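Local atomic coordinates of B-129 (Sulfolobus virus 1, PDB entry 2WBT), a protein that binds zinc through two consecutive C2H2-type zinc fingers, probably binds DNA, and is essential for virus function. Residues Ala71-Pro83 and Leu90-Pro104. Numbering follows the deposited sequence.
Sequences AISQFVCPLCLMP and LKQHIRYTEHTKVCP. With ZN (zinc ion), chain C; ZN (zinc ion), chain D.
The first of two C2H2-type zinc fingers shows how one metal ion can tie a hairpin to a helix in a short beta-beta-alpha unit, here with a glutamate as fourth ligand. C77 and C80, from the turn of the hairpin formed by 75-76 and 83-84, meet H93 of helix 87-96 and E98 just beyond it. Zinc is bound by C77 SG at 2.3 Å and by E98 OE1 at 2.2 Å, with C80 SG and H93 NE2 completing the four ligands. C77 SG lies in the imidazole plane at its edge, whereas C80 SG approaches the ring obliquely. CG of E98 is anti to its backbone N (chi1 -180°), and a bend at chi2 (46°) brings OE1 round to the metal.

At the first strand, L90 of helix 87-96 sets CD2 3.9 Å from F75 CB, and its CD1 rests 3.6 Å from V76 C. L79 packs against the chain leaving the helix, with CD1 3.5 Å from E98 CG, while L117 of helix 113-122 touches both L79 and I94. P104, next to C103 of the second zinc site, closes the contact with its ring carbon CG 3.3 Å from P78 O.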
# COMPACT_ATOMS: atom_id res chain seq x y z
N ALA A 71 -2.81 -13.54 2.18
CA ALA A 71 -3.23 -14.53 1.18
C ALA A 71 -3.27 -15.94 1.78
O ALA A 71 -4.14 -16.74 1.45
CB ALA A 71 -2.30 -14.49 -0.02
N ILE A 72 -2.31 -16.24 2.66
CA ILE A 72 -2.27 -17.52 3.36
C ILE A 72 -3.41 -17.62 4.38
O ILE A 72 -4.02 -18.67 4.53
CB ILE A 72 -0.92 -17.73 4.09
CG1 ILE A 72 0.21 -17.89 3.07
CG2 ILE A 72 -0.97 -18.97 4.98
CD1 ILE A 72 1.60 -17.87 3.69
N SER A 73 -3.68 -16.51 5.07
CA SER A 73 -4.73 -16.48 6.08
C SER A 73 -5.28 -15.08 6.34
O SER A 73 -4.57 -14.08 6.22
CB SER A 73 -4.20 -17.05 7.40
OG SER A 73 -5.23 -17.13 8.37
N GLN A 74 -6.55 -15.04 6.71
CA GLN A 74 -7.22 -13.82 7.17
C GLN A 74 -6.62 -13.33 8.50
O GLN A 74 -6.61 -12.13 8.78
CB GLN A 74 -8.72 -14.10 7.33
CG GLN A 74 -9.53 -13.04 8.07
CD GLN A 74 -10.97 -13.46 8.30
OE1 GLN A 74 -11.47 -14.39 7.66
NE2 GLN A 74 -11.65 -12.78 9.21
N PHE A 75 -6.13 -14.27 9.30
CA PHE A 75 -5.66 -14.00 10.65
C PHE A 75 -4.14 -13.84 10.69
O PHE A 75 -3.40 -14.83 10.75
CB PHE A 75 -6.12 -15.11 11.59
CG PHE A 75 -7.59 -15.41 11.48
CD1 PHE A 75 -8.03 -16.56 10.84
CD2 PHE A 75 -8.53 -14.52 11.98
CE1 PHE A 75 -9.39 -16.83 10.73
CE2 PHE A 75 -9.88 -14.78 11.87
CZ PHE A 75 -10.32 -15.94 11.24
N VAL A 76 -3.69 -12.59 10.67
CA VAL A 76 -2.27 -12.25 10.63
C VAL A 76 -1.93 -11.29 11.76
O VAL A 76 -2.75 -10.45 12.15
CB VAL A 76 -1.89 -11.60 9.29
CG1 VAL A 76 -0.38 -11.41 9.20
CG2 VAL A 76 -2.38 -12.44 8.12
N CYS A 77 -0.72 -11.41 12.28
CA CYS A 77 -0.21 -10.54 13.33
C CYS A 77 0.50 -9.33 12.71
O CYS A 77 1.41 -9.50 11.90
CB CYS A 77 0.75 -11.30 14.23
SG CYS A 77 1.35 -10.36 15.64
N PRO A 78 0.10 -8.10 13.10
CA PRO A 78 0.71 -6.92 12.51
C PRO A 78 2.20 -6.78 12.82
O PRO A 78 2.96 -6.28 11.98
CB PRO A 78 -0.07 -5.76 13.14
CG PRO A 78 -1.32 -6.38 13.67
CD PRO A 78 -0.92 -7.74 14.10
N LEU A 79 2.62 -7.22 14.00
CA LEU A 79 4.01 -7.08 14.43
C LEU A 79 4.96 -8.08 13.75
O LEU A 79 6.07 -7.69 13.37
CB LEU A 79 4.12 -7.18 15.95
CG LEU A 79 3.26 -6.21 16.77
CD1 LEU A 79 3.50 -6.42 18.26
CD2 LEU A 79 3.53 -4.76 16.38
N CYS A 80 4.55 -9.33 13.60
CA CYS A 80 5.41 -10.32 12.92
C CYS A 80 4.94 -10.74 11.52
O CYS A 80 5.72 -11.34 10.78
CB CYS A 80 5.66 -11.55 13.80
SG CYS A 80 4.16 -12.63 14.09
N LEU A 81 3.72 -10.40 11.14
CA LEU A 81 3.19 -10.72 9.80
C LEU A 81 3.11 -12.22 9.51
O LEU A 81 3.25 -12.64 8.36
CB LEU A 81 4.04 -10.05 8.71
CG LEU A 81 4.01 -8.52 8.68
CD1 LEU A 81 5.00 -7.99 7.65
CD2 LEU A 81 2.61 -8.00 8.38
N MET A 82 2.89 -13.02 10.56
CA MET A 82 2.76 -14.47 10.42
C MET A 82 1.29 -14.90 10.50
O MET A 82 0.58 -14.49 11.41
CB MET A 82 3.58 -15.21 11.48
CG MET A 82 5.10 -15.01 11.40
SD MET A 82 5.88 -15.49 9.84
CE MET A 82 5.94 -13.93 8.97
N PRO A 83 0.84 -15.72 9.53
CA PRO A 83 -0.54 -16.18 9.48
C PRO A 83 -0.84 -17.24 10.53
O PRO A 83 0.03 -18.03 10.87
CB PRO A 83 -0.68 -16.77 8.07
CG PRO A 83 0.67 -16.83 7.49
CD PRO A 83 1.64 -16.26 8.42
N LEU A 90 -4.51 -16.80 16.81
CA LEU A 90 -3.86 -15.51 16.55
C LEU A 90 -3.69 -14.69 17.83
O LEU A 90 -2.63 -14.12 18.07
CB LEU A 90 -4.65 -14.70 15.52
CG LEU A 90 -4.24 -13.23 15.33
CD1 LEU A 90 -2.84 -13.14 14.74
CD2 LEU A 90 -5.25 -12.52 14.44
N LYS A 91 -4.74 -14.62 18.65
CA LYS A 91 -4.68 -13.83 19.88
C LYS A 91 -4.09 -14.60 21.06
O LYS A 91 -3.77 -14.00 22.09
CB LYS A 91 -6.04 -13.21 20.25
CG LYS A 91 -7.13 -14.18 20.64
CD LYS A 91 -8.46 -13.44 20.79
CE LYS A 91 -9.07 -13.07 19.44
NZ LYS A 91 -10.24 -12.18 19.59
N GLN A 92 -3.94 -15.92 20.93
CA GLN A 92 -3.10 -16.68 21.85
C GLN A 92 -1.64 -16.26 21.63
O GLN A 92 -0.87 -16.12 22.58
CB GLN A 92 -3.24 -18.19 21.66
CG GLN A 92 -2.23 -19.00 22.48
CD GLN A 92 -2.49 -20.48 22.43
OE1 GLN A 92 -1.70 -21.24 21.87
NE2 GLN A 92 -3.60 -20.91 23.03
N HIS A 93 -1.29 -16.07 20.36
CA HIS A 93 0.06 -15.63 19.98
C HIS A 93 0.33 -14.21 20.45
O HIS A 93 1.40 -13.93 21.00
CB HIS A 93 0.25 -15.71 18.46
CG HIS A 93 1.40 -14.88 17.94
ND1 HIS A 93 2.71 -15.31 17.98
CD2 HIS A 93 1.42 -13.67 17.34
CE1 HIS A 93 3.49 -14.40 17.44
NE2 HIS A 93 2.73 -13.39 17.04
N ILE A 94 -0.62 -13.32 20.22
CA ILE A 94 -0.47 -11.92 20.61
C ILE A 94 -0.41 -11.78 22.13
O ILE A 94 0.41 -11.02 22.65
CB ILE A 94 -1.62 -11.05 20.04
CG1 ILE A 94 -1.38 -10.78 18.55
CG2 ILE A 94 -1.71 -9.72 20.78
CD1 ILE A 94 -2.54 -10.09 17.87
N ARG A 95 -1.27 -12.51 22.83
CA ARG A 95 -1.32 -12.44 24.29
C ARG A 95 -0.08 -13.02 24.96
O ARG A 95 0.45 -12.43 25.90
CB ARG A 95 -2.57 -13.14 24.82
CG ARG A 95 -2.66 -13.14 26.34
CD ARG A 95 -4.05 -13.43 26.83
NE ARG A 95 -4.10 -13.45 28.29
CZ ARG A 95 -5.21 -13.66 29.01
NH1 ARG A 95 -6.38 -13.87 28.41
NH2 ARG A 95 -5.14 -13.66 30.33
N TYR A 96 0.39 -14.17 24.47
CA TYR A 96 1.46 -14.92 25.15
C TYR A 96 2.81 -14.98 24.43
O TYR A 96 3.84 -15.15 25.08
CB TYR A 96 0.99 -16.35 25.45
CG TYR A 96 -0.19 -16.41 26.40
CD1 TYR A 96 -0.01 -16.32 27.78
CD2 TYR A 96 -1.49 -16.57 25.92
CE1 TYR A 96 -1.09 -16.38 28.65
CE2 TYR A 96 -2.57 -16.63 26.79
CZ TYR A 96 -2.36 -16.53 28.15
OH TYR A 96 -3.44 -16.59 29.01
N THR A 97 2.82 -14.84 23.11
CA THR A 97 4.01 -15.15 22.30
C THR A 97 4.67 -13.96 21.57
O THR A 97 5.85 -14.02 21.24
CB THR A 97 3.70 -16.26 21.27
OG1 THR A 97 3.03 -17.35 21.92
CG2 THR A 97 4.98 -16.78 20.62
N GLU A 98 3.91 -12.88 21.33
CA GLU A 98 4.44 -11.73 20.59
C GLU A 98 5.12 -10.73 21.53
O GLU A 98 4.45 -10.08 22.34
CB GLU A 98 3.31 -11.05 19.80
CG GLU A 98 3.74 -9.84 18.98
CD GLU A 98 5.01 -10.08 18.18
OE1 GLU A 98 4.96 -10.87 17.21
OE2 GLU A 98 6.06 -9.50 18.54
N HIS A 99 6.44 -10.61 21.41
CA HIS A 99 7.24 -9.78 22.33
C HIS A 99 7.99 -8.60 21.70
O HIS A 99 8.78 -7.94 22.37
CB HIS A 99 8.27 -10.65 23.07
CG HIS A 99 7.65 -11.78 23.85
ND1 HIS A 99 6.75 -11.57 24.87
CD2 HIS A 99 7.82 -13.12 23.76
CE1 HIS A 99 6.39 -12.73 25.37
NE2 HIS A 99 7.02 -13.69 24.72
N THR A 100 7.75 -8.31 20.42
CA THR A 100 8.45 -7.21 19.75
C THR A 100 7.99 -5.84 20.26
O THR A 100 6.79 -5.60 20.42
CB THR A 100 8.29 -7.25 18.21
OG1 THR A 100 9.18 -6.29 17.62
CG2 THR A 100 6.87 -6.92 17.81
N LYS A 101 8.95 -4.96 20.52
CA LYS A 101 8.67 -3.59 20.95
C LYS A 101 8.79 -2.59 19.81
O LYS A 101 8.40 -1.43 19.96
CB LYS A 101 9.61 -3.17 22.08
CG LYS A 101 9.74 -4.16 23.22
CD LYS A 101 8.48 -4.22 24.07
CE LYS A 101 8.61 -5.25 25.18
NZ LYS A 101 8.76 -6.64 24.65
N VAL A 102 9.35 -3.02 18.68
CA VAL A 102 9.55 -2.13 17.53
C VAL A 102 8.44 -2.31 16.51
O VAL A 102 8.02 -3.44 16.23
CB VAL A 102 10.91 -2.39 16.83
CG1 VAL A 102 11.23 -1.26 15.87
CG2 VAL A 102 12.02 -2.54 17.86
N CYS A 103 7.96 -1.20 15.97
CA CYS A 103 6.94 -1.23 14.92
C CYS A 103 7.59 -1.63 13.60
O CYS A 103 8.51 -0.94 13.14
CB CYS A 103 6.25 0.13 14.81
SG CYS A 103 5.18 0.30 13.35
N PRO A 104 7.08 -2.72 12.96
CA PRO A 104 7.70 -3.25 11.74
C PRO A 104 7.70 -2.25 10.58
O PRO A 104 8.42 -2.44 9.60
CB PRO A 104 6.82 -4.46 11.40
CG PRO A 104 5.52 -4.17 12.04
CD PRO A 104 5.88 -3.49 13.32
ZN ZN C . 3.39 -11.50 15.87
ZN ZN D . 5.28 2.56 13.26